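Local coordinates for protein isochorismatase hydrolase (Alkaliphilus metalliredigens, PDB 3HB7) that probably acts as a hydrolase of the isochorismatase family, related to cysteine hydrolases, although its own substrate is not established, at residues V12-N17 / I58-R63; W129-V134 / H163-N168; D121-T126 / N144-I149. All coordinates share one frame; numbering follows the deposited sequence.

Contact 1 of 3, residues V12-N17 / I58-R63; sequences VIDMLN and IQEAHR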
loop_
_atom_site.group_PDB
_atom_site.type_symbol
_atom_site.label_atom_id
_atom_site.label_comp_id
_atom_site.label_asym_id
_atom_site.label_seq_id
_atom_site.Cartn_x
_atom_site.Cartn_y
_atom_site.Cartn_z
ATOM N N VAL E 12 18.598 40.429 -8.945
ATOM C CA VAL E 12 19.117 39.191 -9.404
ATOM C C VAL E 12 19.546 38.430 -8.198
ATOM O O VAL E 12 20.445 38.815 -7.509
ATOM C CB VAL E 12 20.276 39.435 -10.342
ATOM C CG1 VAL E 12 20.769 38.172 -10.902
ATOM C CG2 VAL E 12 19.853 40.326 -11.420
ATOM N N ILE E 13 18.852 37.340 -7.946
ATOM C CA ILE E 13 18.936 36.693 -6.671
ATOM C C ILE E 13 19.672 35.398 -6.670
ATOM O O ILE E 13 19.245 34.431 -7.203
ATOM C CB ILE E 13 17.543 36.465 -6.104
ATOM C CG1 ILE E 13 16.902 37.787 -5.746
ATOM C CG2 ILE E 13 17.614 35.628 -4.907
ATOM C CD1 ILE E 13 15.473 37.782 -5.899
ATOM N N ASP E 14 20.804 35.429 -6.022
ATOM C CA ASP E 14 21.592 34.268 -5.719
ATOM C C ASP E 14 22.141 33.444 -6.864
ATOM O O ASP E 14 22.346 32.272 -6.724
ATOM C CB ASP E 14 20.842 33.383 -4.751
ATOM C CG ASP E 14 20.879 33.904 -3.350
ATOM O OD1 ASP E 14 21.648 34.809 -3.056
ATOM O OD2 ASP E 14 20.139 33.387 -2.526
HETATM N N MSE E 15 22.458 34.069 -7.973
HETATM C CA MSE E 15 23.069 33.340 -9.041
HETATM C C MSE E 15 24.523 33.292 -8.708
HETATM O O MSE E 15 25.291 34.076 -9.177
HETATM C CB MSE E 15 22.841 34.058 -10.347
HETATM C CG MSE E 15 21.372 34.199 -10.733
HETATM SE SE MSE E 15 20.398 32.614 -11.020
HETATM C CE MSE E 15 21.277 32.046 -12.586
ATOM N N LEU E 16 24.872 32.329 -7.879
ATOM C CA LEU E 16 26.151 32.240 -7.225
ATOM C C LEU E 16 26.866 30.940 -7.515
ATOM O O LEU E 16 26.283 30.007 -7.978
ATOM C CB LEU E 16 25.981 32.373 -5.729
ATOM C CG LEU E 16 25.057 33.425 -5.169
ATOM C CD1 LEU E 16 25.041 33.335 -3.669
ATOM C CD2 LEU E 16 25.513 34.750 -5.589
ATOM N N ASN E 17 28.149 30.916 -7.218
ATOM C CA ASN E 17 29.025 29.841 -7.595
ATOM C C ASN E 17 28.584 28.567 -6.949
ATOM O O ASN E 17 28.677 27.510 -7.536
ATOM C CB ASN E 17 30.479 30.163 -7.268
ATOM C CG ASN E 17 31.084 31.149 -8.225
ATOM O OD1 ASN E 17 30.594 31.356 -9.300
ATOM N ND2 ASN E 17 32.140 31.780 -7.814
ATOM N N ILE E 58 21.968 40.347 -5.619
ATOM C CA ILE E 58 21.795 39.928 -4.264
ATOM C C ILE E 58 22.420 38.592 -4.014
ATOM O O ILE E 58 22.119 37.631 -4.666
ATOM C CB ILE E 58 20.336 39.927 -3.923
ATOM C CG1 ILE E 58 19.811 41.325 -4.133
ATOM C CG2 ILE E 58 20.136 39.547 -2.501
ATOM C CD1 ILE E 58 18.405 41.410 -4.204
ATOM N N GLN E 59 23.310 38.549 -3.052
ATOM C CA GLN E 59 24.021 37.349 -2.737
ATOM C C GLN E 59 23.888 36.963 -1.287
ATOM O O GLN E 59 24.066 37.760 -0.416
ATOM C CB GLN E 59 25.493 37.503 -3.086
ATOM C CG GLN E 59 26.250 38.318 -2.123
ATOM C CD GLN E 59 27.651 38.604 -2.531
ATOM O OE1 GLN E 59 28.329 37.740 -3.012
ATOM N NE2 GLN E 59 28.075 39.817 -2.378
ATOM N N GLU E 60 23.602 35.700 -1.061
ATOM C CA GLU E 60 23.584 35.132 0.260
ATOM C C GLU E 60 24.994 35.094 0.755
ATOM O O GLU E 60 25.868 34.672 0.052
ATOM C CB GLU E 60 23.029 33.727 0.193
ATOM C CG GLU E 60 23.080 32.965 1.464
ATOM C CD GLU E 60 22.346 31.653 1.379
ATOM O OE1 GLU E 60 22.975 30.616 1.508
ATOM O OE2 GLU E 60 21.141 31.655 1.167
ATOM N N ALA E 61 25.197 35.584 1.962
ATOM C CA ALA E 61 26.492 35.666 2.576
ATOM C C ALA E 61 26.474 35.408 4.072
ATOM O O ALA E 61 26.585 36.313 4.834
ATOM C CB ALA E 61 27.093 36.997 2.292
ATOM N N HIS E 62 26.361 34.168 4.481
ATOM C CA HIS E 62 26.218 33.855 5.881
ATOM C C HIS E 62 27.498 34.062 6.623
ATOM O O HIS E 62 28.539 34.080 6.044
ATOM C CB HIS E 62 25.769 32.421 6.057
ATOM C CG HIS E 62 24.352 32.189 5.675
ATOM N ND1 HIS E 62 23.321 32.276 6.571
ATOM C CD2 HIS E 62 23.790 31.884 4.493
ATOM C CE1 HIS E 62 22.185 32.035 5.962
ATOM N NE2 HIS E 62 22.442 31.792 4.697
ATOM N N ARG E 63 27.399 34.197 7.930
ATOM C CA ARG E 63 28.543 34.222 8.806
ATOM C C ARG E 63 29.193 32.877 8.853
ATOM O O ARG E 63 28.524 31.887 8.863
ATOM C CB ARG E 63 28.084 34.470 10.206
ATOM C CG ARG E 63 27.379 35.709 10.420
ATOM C CD ARG E 63 27.785 36.259 11.722
ATOM N NE ARG E 63 26.835 35.934 12.745
ATOM C CZ ARG E 63 27.171 35.620 13.977
ATOM N NH1 ARG E 63 28.431 35.593 14.326
ATOM N NH2 ARG E 63 26.248 35.336 14.856
#

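Contact 2 of 3, residues W129-V134 / H163-N168; sequences WTNVCV and HEYGLN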
loop_
_atom_site.group_PDB
_atom_site.type_symbol
_atom_site.label_atom_id
_atom_site.label_comp_id
_atom_site.label_asym_id
_atom_site.label_seq_id
_atom_site.Cartn_x
_atom_site.Cartn_y
_atom_site.Cartn_z
ATOM N N TRP E 129 15.808 30.430 -5.603
ATOM C CA TRP E 129 14.782 29.575 -6.145
ATOM C C TRP E 129 13.493 30.309 -6.194
ATOM O O TRP E 129 13.213 31.108 -5.352
ATOM C CB TRP E 129 14.515 28.372 -5.265
ATOM C CG TRP E 129 15.632 27.543 -4.875
ATOM C CD1 TRP E 129 16.924 27.789 -5.057
ATOM C CD2 TRP E 129 15.548 26.300 -4.208
ATOM N NE1 TRP E 129 17.667 26.789 -4.552
ATOM C CE2 TRP E 129 16.834 25.857 -4.018
ATOM C CE3 TRP E 129 14.499 25.526 -3.739
ATOM C CZ2 TRP E 129 17.111 24.687 -3.384
ATOM C CZ3 TRP E 129 14.774 24.383 -3.118
ATOM C CH2 TRP E 129 16.062 23.964 -2.944
ATOM N N THR E 130 12.662 29.933 -7.132
ATOM C CA THR E 130 11.442 30.621 -7.392
ATOM C C THR E 130 10.564 30.610 -6.180
ATOM O O THR E 130 9.954 31.600 -5.861
ATOM C CB THR E 130 10.681 29.914 -8.507
ATOM O OG1 THR E 130 11.525 29.772 -9.628
ATOM C CG2 THR E 130 9.490 30.687 -8.908
ATOM N N ASN E 131 10.486 29.470 -5.520
ATOM C CA ASN E 131 9.588 29.300 -4.409
ATOM C C ASN E 131 10.193 29.617 -3.072
ATOM O O ASN E 131 9.531 29.561 -2.089
ATOM C CB ASN E 131 8.965 27.907 -4.425
ATOM C CG ASN E 131 9.974 26.828 -4.387
ATOM O OD1 ASN E 131 9.872 25.923 -3.606
ATOM N ND2 ASN E 131 10.976 26.937 -5.201
ATOM N N VAL E 132 11.463 29.937 -3.046
ATOM C CA VAL E 132 12.104 30.253 -1.805
ATOM C C VAL E 132 12.533 31.687 -1.702
ATOM O O VAL E 132 11.751 32.531 -1.414
ATOM C CB VAL E 132 13.276 29.357 -1.571
ATOM C CG1 VAL E 132 13.850 29.596 -0.223
ATOM C CG2 VAL E 132 12.845 27.946 -1.706
ATOM N N CYS E 133 13.796 31.948 -1.937
ATOM C CA CYS E 133 14.343 33.286 -1.795
ATOM C C CYS E 133 13.726 34.285 -2.755
ATOM O O CYS E 133 13.492 35.394 -2.403
ATOM C CB CYS E 133 15.866 33.296 -1.850
ATOM S SG CYS E 133 16.675 32.520 -0.505
ATOM N N VAL E 134 13.426 33.867 -3.962
ATOM C CA VAL E 134 12.731 34.723 -4.872
ATOM C C VAL E 134 11.352 35.095 -4.379
ATOM O O VAL E 134 10.980 36.230 -4.396
ATOM C CB VAL E 134 12.609 34.067 -6.231
ATOM C CG1 VAL E 134 11.711 34.821 -7.087
ATOM C CG2 VAL E 134 13.903 33.959 -6.860
ATOM N N HIS E 163 9.193 25.271 -9.229
ATOM C CA HIS E 163 9.127 26.510 -9.946
ATOM C C HIS E 163 7.725 26.802 -10.391
ATOM O O HIS E 163 7.286 27.917 -10.312
ATOM C CB HIS E 163 10.046 26.495 -11.148
ATOM C CG HIS E 163 9.904 27.698 -12.017
ATOM N ND1 HIS E 163 9.549 27.624 -13.340
ATOM C CD2 HIS E 163 10.063 29.010 -11.748
ATOM C CE1 HIS E 163 9.487 28.838 -13.845
ATOM N NE2 HIS E 163 9.794 29.695 -12.899
ATOM N N GLU E 164 7.040 25.788 -10.880
ATOM C CA GLU E 164 5.698 25.947 -11.374
ATOM C C GLU E 164 4.719 26.362 -10.300
ATOM O O GLU E 164 3.885 27.214 -10.525
ATOM C CB GLU E 164 5.234 24.651 -12.046
ATOM C CG GLU E 164 3.903 24.754 -12.776
ATOM C CD GLU E 164 3.186 23.418 -13.026
ATOM O OE1 GLU E 164 2.098 23.451 -13.603
ATOM O OE2 GLU E 164 3.680 22.344 -12.660
ATOM N N TYR E 165 4.766 25.724 -9.145
ATOM C CA TYR E 165 3.903 26.156 -8.071
ATOM C C TYR E 165 4.310 27.471 -7.449
ATOM O O TYR E 165 3.501 28.178 -6.922
ATOM C CB TYR E 165 3.477 25.052 -7.092
ATOM C CG TYR E 165 4.500 24.473 -6.176
ATOM C CD1 TYR E 165 5.123 25.232 -5.231
ATOM C CD2 TYR E 165 4.796 23.150 -6.218
ATOM C CE1 TYR E 165 6.036 24.694 -4.393
ATOM C CE2 TYR E 165 5.696 22.609 -5.380
ATOM C CZ TYR E 165 6.311 23.387 -4.469
ATOM O OH TYR E 165 7.215 22.839 -3.642
ATOM N N GLY E 166 5.590 27.778 -7.532
ATOM C CA GLY E 166 6.092 29.060 -7.104
ATOM C C GLY E 166 5.542 30.213 -7.907
ATOM O O GLY E 166 5.178 31.225 -7.362
ATOM N N LEU E 167 5.468 30.027 -9.215
ATOM C CA LEU E 167 4.870 31.000 -10.093
ATOM C C LEU E 167 3.415 31.189 -9.781
ATOM O O LEU E 167 2.917 32.288 -9.797
ATOM C CB LEU E 167 5.074 30.604 -11.533
ATOM C CG LEU E 167 6.533 30.751 -11.907
ATOM C CD1 LEU E 167 6.833 30.274 -13.255
ATOM C CD2 LEU E 167 6.919 32.156 -11.791
ATOM N N ASN E 168 2.740 30.110 -9.468
ATOM C CA ASN E 168 1.347 30.190 -9.165
ATOM C C ASN E 168 1.083 31.021 -7.942
ATOM O O ASN E 168 0.190 31.830 -7.915
ATOM C CB ASN E 168 0.789 28.783 -9.007
ATOM C CG ASN E 168 -0.706 28.752 -8.895
ATOM O OD1 ASN E 168 -1.221 28.374 -7.881
ATOM N ND2 ASN E 168 -1.402 29.129 -9.937
#

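Contact 3 of 3, residues D121-T126 / N144-I149; sequences DTVVLT and NAYKVI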
loop_
_atom_site.group_PDB
_atom_site.type_symbol
_atom_site.label_atom_id
_atom_site.label_comp_id
_atom_site.label_asym_id
_atom_site.label_seq_id
_atom_site.Cartn_x
_atom_site.Cartn_y
_atom_site.Cartn_z
ATOM N N ASP E 121 9.946 52.488 -8.282
ATOM C CA ASP E 121 8.614 52.051 -7.926
ATOM C C ASP E 121 8.287 50.607 -8.227
ATOM O O ASP E 121 7.255 50.129 -7.858
ATOM C CB ASP E 121 7.548 52.996 -8.492
ATOM C CG ASP E 121 7.468 52.976 -10.004
ATOM O OD1 ASP E 121 6.978 53.950 -10.568
ATOM O OD2 ASP E 121 7.877 52.008 -10.635
ATOM N N THR E 122 9.162 49.933 -8.925
ATOM C CA THR E 122 8.873 48.594 -9.324
ATOM C C THR E 122 10.069 47.720 -9.193
ATOM O O THR E 122 11.131 48.075 -9.590
ATOM C CB THR E 122 8.401 48.574 -10.772
ATOM O OG1 THR E 122 7.101 49.126 -10.833
ATOM C CG2 THR E 122 8.336 47.191 -11.303
ATOM N N VAL E 123 9.878 46.535 -8.665
ATOM C CA VAL E 123 10.956 45.589 -8.615
ATOM C C VAL E 123 10.605 44.392 -9.438
ATOM O O VAL E 123 9.491 43.969 -9.446
ATOM C CB VAL E 123 11.314 45.173 -7.173
ATOM C CG1 VAL E 123 11.264 46.340 -6.270
ATOM C CG2 VAL E 123 10.418 44.121 -6.689
ATOM N N VAL E 124 11.568 43.872 -10.160
ATOM C CA VAL E 124 11.323 42.708 -10.969
ATOM C C VAL E 124 12.284 41.588 -10.641
ATOM O O VAL E 124 13.445 41.806 -10.472
ATOM C CB VAL E 124 11.277 43.036 -12.491
ATOM C CG1 VAL E 124 11.062 44.493 -12.742
ATOM C CG2 VAL E 124 12.465 42.532 -13.193
ATOM N N LEU E 125 11.775 40.379 -10.554
ATOM C CA LEU E 125 12.477 39.297 -9.899
ATOM C C LEU E 125 13.106 38.288 -10.803
ATOM O O LEU E 125 12.473 37.781 -11.688
ATOM C CB LEU E 125 11.535 38.558 -8.965
ATOM C CG LEU E 125 11.226 39.176 -7.629
ATOM C CD1 LEU E 125 12.476 39.591 -7.041
ATOM C CD2 LEU E 125 10.342 40.332 -7.797
ATOM N N THR E 126 14.358 37.983 -10.536
ATOM C CA THR E 126 15.096 37.028 -11.305
ATOM C C THR E 126 15.975 36.220 -10.412
ATOM O O THR E 126 16.368 36.660 -9.385
ATOM C CB THR E 126 15.953 37.712 -12.373
ATOM O OG1 THR E 126 16.910 38.553 -11.760
ATOM C CG2 THR E 126 15.100 38.537 -13.270
ATOM N N ASN E 144 6.410 46.511 1.189
ATOM C CA ASN E 144 6.914 47.857 1.168
ATOM C C ASN E 144 6.282 48.718 0.092
ATOM O O ASN E 144 6.790 49.734 -0.246
ATOM C CB ASN E 144 8.421 47.869 1.050
ATOM C CG ASN E 144 9.104 47.541 2.344
ATOM O OD1 ASN E 144 8.911 48.209 3.333
ATOM N ND2 ASN E 144 9.897 46.503 2.342
ATOM N N ALA E 145 5.182 48.265 -0.459
ATOM C CA ALA E 145 4.390 49.023 -1.401
ATOM C C ALA E 145 4.988 49.163 -2.786
ATOM O O ALA E 145 4.513 49.925 -3.570
ATOM C CB ALA E 145 4.053 50.347 -0.848
ATOM N N TYR E 146 6.035 48.428 -3.076
ATOM C CA TYR E 146 6.580 48.385 -4.396
ATOM C C TYR E 146 5.658 47.588 -5.273
ATOM O O TYR E 146 4.877 46.810 -4.789
ATOM C CB TYR E 146 7.954 47.756 -4.380
ATOM C CG TYR E 146 8.938 48.551 -3.605
ATOM C CD1 TYR E 146 9.162 49.860 -3.905
ATOM C CD2 TYR E 146 9.616 48.020 -2.558
ATOM C CE1 TYR E 146 10.032 50.597 -3.195
ATOM C CE2 TYR E 146 10.486 48.750 -1.859
ATOM C CZ TYR E 146 10.687 50.039 -2.179
ATOM O OH TYR E 146 11.544 50.799 -1.483
ATOM N N LYS E 147 5.773 47.785 -6.572
ATOM C CA LYS E 147 5.065 47.010 -7.549
ATOM C C LYS E 147 6.000 45.921 -7.925
ATOM O O LYS E 147 7.155 46.163 -8.041
ATOM C CB LYS E 147 4.767 47.853 -8.768
ATOM C CG LYS E 147 3.452 48.533 -8.703
ATOM C CD LYS E 147 3.516 49.860 -9.355
ATOM C CE LYS E 147 3.357 49.731 -10.832
ATOM N NZ LYS E 147 2.773 50.939 -11.420
ATOM N N VAL E 148 5.495 44.717 -8.100
ATOM C CA VAL E 148 6.337 43.558 -8.304
ATOM C C VAL E 148 6.086 42.822 -9.593
ATOM O O VAL E 148 4.987 42.510 -9.912
ATOM C CB VAL E 148 6.172 42.561 -7.149
ATOM C CG1 VAL E 148 7.207 41.525 -7.196
ATOM C CG2 VAL E 148 6.196 43.261 -5.845
ATOM N N ILE E 149 7.146 42.522 -10.306
ATOM C CA ILE E 149 7.067 41.742 -11.504
ATOM C C ILE E 149 7.943 40.528 -11.356
ATOM O O ILE E 149 9.030 40.616 -10.870
ATOM C CB ILE E 149 7.500 42.561 -12.731
ATOM C CG1 ILE E 149 6.388 43.472 -13.169
ATOM C CG2 ILE E 149 7.790 41.714 -13.886
ATOM C CD1 ILE E 149 6.863 44.594 -13.956
#

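Contact 1 of 3, residues V12-N17 / I58-R63
D14 reaches across the end of the strand pairing and takes the backbone of E60 with its carboxylate. Just before it, strands 8-13 and 53-60 run parallel: I58 N gives its hydrogen to V12 O at 2.9 Å, and D14 N bonds to I58 O, also at 2.9 Å. I13 and I58 pair on one face, with I13 CG1 lying 4.2 Å from I58 CD1. The chain at D14 then leaves the extended form, with a positive phi of 62°, and its side chain takes over where the backbone pairing stops. With CG anti to the carbonyl carbon, the carboxylate swings over to the neighbouring strand. E60 N bonds to D14 OD1 at 2.9 Å, meeting it on the syn side, somewhat out of the carboxylate plane; the hydrogen bond is clearly bent, 134° at the hydrogen.

The E60 side chain, its CG anti to the backbone N, slants across that of D14, and the two carboxylates are turned almost at right angles, 85° between planes. Their nearest oxygens, D14 OD2 and E60 OE2, stay 4.2 Å apart. L16 closes over the same stretch: its CD2 meets Q59 CB at 3.7 Å, the two side chains crossing roughly perpendicularly, while CD1 lies 3.8 Å from E60 N.

Both carboxylates have partners beyond the two segments: D14 OD2 in a salt bridge to K100 on strand 96-100, and E60 OE1 in a hydrogen bond from A76 N. D14 is therefore gripped at both oxygens, one by a backbone N-H and one by a lysine, which fixes its rotation. An aspartate and a lysine at the ends of parallel strands, with C133 close by, are consistent with the Asp-Lys-Cys catalytic triad of this family.

Contact 2 of 3, residues W129-V134 / H163-N168
T130 turns its side chain toward the helix carrying H163, and its CB already lies in the plane of the H163 ring, at the edge, 3.4 Å from CD2. From CB the two branches part. OG1 lies beside the backbone N (chi1 -54°), which leaves the methyl, CG2, anti to it and sends it into the helix surface: CG2 is 3.3 Å from H163 CD2, 3.8 Å from H163 O and 4.1 Å from L167 CD2. The other branch, OG1, comes up beside the ring edge, but its very short approach to H163 CD2 is doubtful in the model; it also makes a weak hydrogen bond with A156 O.

N131, next along, packs its CB 4.1 Å from G166 CA. Glycine there lets the turn come close to the helix backbone. Farther out, N131 OD1 is 4.1 Å from Y165 OH, with the amide nearly perpendicular to the ring, 88° between planes.

The contact is thus van der Waals packing between a loop and a helix. Residues 129-132 form a type I turn whose W129 O accepts from both V132 N and V134 N, leading into helix 133-143. This turn rests on helix 160-170, while strand 155-156 lies alongside: T130 and V134 both touch T155, and H163 NE2 and T155 OG1 share a weak hydrogen bond.

Contact 3 of 3, residues D121-T126 / N144-I149
L125 CD2 and V148 CG1 press together at 3.4 Å, tighter than carbon atoms usually pack. The crowding arises on one face of the sheet, where V123, V148 and L125 gather. L125 has its CG anti to the carbonyl carbon (chi1 -78°), which brings CD2 against V148 as the two side chains slant across each other; V148 keeps CG1 anti to the backbone N. V123 lies beside V148, pointing the same way, with CG2 4.2 Å from V148 CG1. The other branch of V123, CG1, reaches Y146 CB at 4.1 Å, the two side chains crossing nearly at right angles. N144 O sits over the centre of one face of the Y146 ring, whose hydroxyl is hydrogen-bonded to D112.

On the reverse face T122, K147, V124 and I149 line up. V124 CB faces I149 CB at 3.8 Å, the pair lying side by side, and I149 sends CD1 back to T122 CG2, 4.0 Å away. T122 OG1 gives its hydrogen to D121 OD2, met from above the carboxylate plane, and lies 3.4 Å from K147 CB. The bent K147 chain runs on past it, leaving NZ 5.2 Å from D121 OD1, short of a salt bridge; NZ has a long, weak ion pair with D191.

Four backbone bonds hold the parallel strands: K147 N to D121 O, V123 N to K147 O, I149 N to V123 O and L125 N to I149 O, the last the most bent at 145°. CA-H...O contacts from T122, V124 and V148 reinforce them. The backbone polarity is thus paired off inside the sheet, and apolar branches stand off its two faces: V123 and V148 meet helix 133-143, which links these strands as a beta-alpha-beta unit, while charge is left to the start of the strands, at D121 and K147.

All three contacts belong to one parallel beta sheet of an alpha/beta fold and its flanking helices. Contact 1 comes first along the chain; contacts 2 and 3 follow with alternating segments, since helix 133-143 begins in one and leads to the second strand of the other, 147-151. Contacts 1 and 3 lie on opposite sides of the chain's centre, about 19 Å apart between centres, yet their strands 8-13 and 122-126 are neighbours in the sheet. The centres of contacts 2 and 3 are about 16 Å apart, those of 1 and 2 about 17 Å, but D14 and C133 touch. The strand ends and the helix start therefore converge, consistent with the active site of this hydrolase family.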